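Phosphoacetylglucosamine mutase (Aspergillus lentulus, PDB 5OAW) interconverts N-acetylglucosamine 6-phosphate and N-acetylglucosamine 1-phosphate in a magnesium-dependent phosphomutase reaction, probably supplying precursor for UDP-N-acetylglucosamine. Local coordinates at residues 288-293 / 426-431. Numbering follows the deposited sequence.
Unlike the reference sequence in segment 288-293: L291 (reference Val). With MG (magnesium ion), chain C.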
loop_
_atom_site.group_PDB
_atom_site.type_symbol
_atom_site.label_atom_id
_atom_site.label_comp_id
_atom_site.label_asym_id
_atom_site.label_seq_id
_atom_site.Cartn_x
_atom_site.Cartn_y
_atom_site.Cartn_z
ATOM N N ASP A 288 -3.379 0.089 5.360
ATOM C CA ASP A 288 -3.160 0.209 3.922
ATOM C C ASP A 288 -2.900 -1.154 3.241
ATOM O O ASP A 288 -2.440 -1.207 2.106
ATOM C CB ASP A 288 -2.039 1.211 3.634
ATOM C CG ASP A 288 -0.677 0.750 4.149
ATOM O OD1 ASP A 288 0.354 1.368 3.786
ATOM O OD2 ASP A 288 -0.617 -0.219 4.928
ATOM N N ARG A 289 -3.190 -2.242 3.949
ATOM C CA ARG A 289 -3.106 -3.609 3.400
ATOM C C ARG A 289 -4.296 -4.416 3.870
ATOM O O ARG A 289 -4.641 -4.417 5.057
ATOM C CB ARG A 289 -1.824 -4.325 3.835
ATOM C CG ARG A 289 -0.557 -3.831 3.170
ATOM C CD ARG A 289 0.659 -4.215 3.983
ATOM N NE ARG A 289 0.725 -5.660 4.118
ATOM C CZ ARG A 289 1.755 -6.342 4.597
ATOM N NH1 ARG A 289 2.851 -5.721 5.001
ATOM N NH2 ARG A 289 1.682 -7.661 4.651
ATOM N N ILE A 290 -4.915 -5.106 2.937
ATOM C CA ILE A 290 -6.023 -5.995 3.248
ATOM C C ILE A 290 -5.875 -7.312 2.476
ATOM O O ILE A 290 -5.340 -7.335 1.364
ATOM C CB ILE A 290 -7.394 -5.337 2.958
ATOM C CG1 ILE A 290 -8.545 -6.230 3.453
ATOM C CG2 ILE A 290 -7.531 -4.977 1.472
ATOM C CD1 ILE A 290 -9.918 -5.599 3.378
ATOM N N LEU A 291 -6.330 -8.399 3.095
ATOM C CA LEU A 291 -6.641 -9.634 2.372
ATOM C C LEU A 291 -7.820 -10.371 2.924
ATOM O O LEU A 291 -8.135 -10.285 4.085
ATOM C CB LEU A 291 -5.454 -10.580 2.282
ATOM C CG LEU A 291 -4.444 -10.394 3.373
ATOM C CD1 LEU A 291 -4.698 -11.349 4.534
ATOM C CD2 LEU A 291 -3.111 -10.592 2.676
ATOM N N TYR A 292 -8.463 -11.106 2.044
ATOM C CA TYR A 292 -9.602 -11.902 2.398
ATOM C C TYR A 292 -9.179 -13.344 2.648
ATOM O O TYR A 292 -8.101 -13.773 2.231
ATOM C CB TYR A 292 -10.650 -11.794 1.300
ATOM C CG TYR A 292 -11.540 -10.587 1.450
ATOM C CD1 TYR A 292 -11.033 -9.269 1.340
ATOM C CD2 TYR A 292 -12.899 -10.751 1.693
ATOM C CE1 TYR A 292 -11.877 -8.162 1.482
ATOM C CE2 TYR A 292 -13.744 -9.659 1.837
ATOM C CZ TYR A 292 -13.240 -8.373 1.739
ATOM O OH TYR A 292 -14.120 -7.325 1.876
ATOM N N TYR A 293 -10.029 -14.055 3.386
ATOM C CA TYR A 293 -9.863 -15.467 3.675
ATOM C C TYR A 293 -11.157 -16.084 4.172
ATOM O O TYR A 293 -12.055 -15.381 4.615
ATOM C CB TYR A 293 -8.716 -15.722 4.654
ATOM C CG TYR A 293 -8.735 -14.908 5.920
ATOM C CD1 TYR A 293 -9.345 -15.398 7.085
ATOM C CD2 TYR A 293 -8.112 -13.654 5.970
ATOM C CE1 TYR A 293 -9.327 -14.658 8.254
ATOM C CE2 TYR A 293 -8.105 -12.901 7.134
ATOM C CZ TYR A 293 -8.711 -13.407 8.267
ATOM O OH TYR A 293 -8.706 -12.657 9.419
ATOM N N GLY A 426 -2.939 3.047 -1.970
ATOM C CA GLY A 426 -3.681 1.814 -1.667
ATOM C C GLY A 426 -4.203 1.855 -0.237
ATOM O O GLY A 426 -3.475 2.247 0.682
ATOM N N ASP A 427 -5.462 1.439 -0.058
ATOM C CA ASP A 427 -6.272 1.778 1.126
ATOM C C ASP A 427 -7.196 0.626 1.478
ATOM O O ASP A 427 -8.156 0.337 0.750
ATOM C CB ASP A 427 -7.065 3.067 0.828
ATOM C CG ASP A 427 -8.044 3.492 1.951
ATOM O OD1 ASP A 427 -8.414 2.716 2.860
ATOM O OD2 ASP A 427 -8.488 4.651 1.879
ATOM N N ALA A 428 -6.916 0.001 2.615
ATOM C CA ALA A 428 -7.565 -1.250 3.009
ATOM C C ALA A 428 -9.072 -1.133 3.177
ATOM O O ALA A 428 -9.824 -2.030 2.760
ATOM C CB ALA A 428 -6.920 -1.798 4.270
ATOM N N ILE A 429 -9.517 -0.021 3.758
ATOM C CA ILE A 429 -10.941 0.201 4.012
ATOM C C ILE A 429 -11.676 0.439 2.695
ATOM O O ILE A 429 -12.762 -0.102 2.466
ATOM C CB ILE A 429 -11.154 1.335 5.053
ATOM C CG1 ILE A 429 -10.763 0.823 6.460
ATOM C CG2 ILE A 429 -12.592 1.840 5.038
ATOM C CD1 ILE A 429 -10.509 1.901 7.496
ATOM N N SER A 430 -11.049 1.230 1.834
ATOM C CA SER A 430 -11.530 1.478 0.494
ATOM C C SER A 430 -11.618 0.140 -0.266
ATOM O O SER A 430 -12.696 -0.242 -0.766
ATOM C CB SER A 430 -10.574 2.471 -0.172
ATOM O OG SER A 430 -11.021 2.879 -1.441
ATOM N N ASP A 431 -10.499 -0.602 -0.279
ATOM C CA ASP A 431 -10.421 -1.922 -0.953
ATOM C C ASP A 431 -11.462 -2.941 -0.442
ATOM O O ASP A 431 -12.019 -3.718 -1.223
ATOM C CB ASP A 431 -8.999 -2.509 -0.870
ATOM C CG ASP A 431 -7.964 -1.687 -1.645
ATOM O OD1 ASP A 431 -8.332 -0.862 -2.520
ATOM O OD2 ASP A 431 -6.758 -1.864 -1.356
HETATM MG MG MG C . 0.973 -0.664 6.048
HETATM O O HOH W 1 -4.425 -1.401 -0.237
#
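D288 and D427 bring the two backbones together, CA to CA 4.5 Å, where the metal-binding loop of this alpha-D-phosphohexomutase, just before strand 290-295, meets the N-terminus of helix 428-441. The contact thus sets the magnesium loop of the domain II sheet against a helix of domain III, and every touching residue is buried. D288 faces two ways. Its CB lies 3.4 Å from G426 O, while chi1 of 65° tucks CG between N and C of its own backbone, swinging the carboxylate off toward the metal; OD2 binds magnesium at 2.0 Å, and D284 and D286 bind the same ion. The CB of R289 is directed away from the helix, and its guanidinium forms a salt bridge with D260. A428 CB packs 3.8 Å from I290 CB, the apolar contact, and also lies 3.6 Å from the carbonyl oxygen R289 O. I290 has CG1 anti to its backbone N (chi1 -173°); its CD1 reaches A428 O at the end of that branch, and its CG2 meets D431 CB at 3.7 Å, the I290 and D431 side chains running alongside one another with reversed direction. D427 is the N-cap: OD1 receives a nearly straight bond from S430 N (177°), approaching from above the carboxylate plane, and a weak one from I429 N, while OD2 takes bonds from Y191 and N422. Between the segments, one water can donate to D288 O at 3.1 Å and to D431 OD2 at 2.6 Å, linking the metal loop to the helix's first turn.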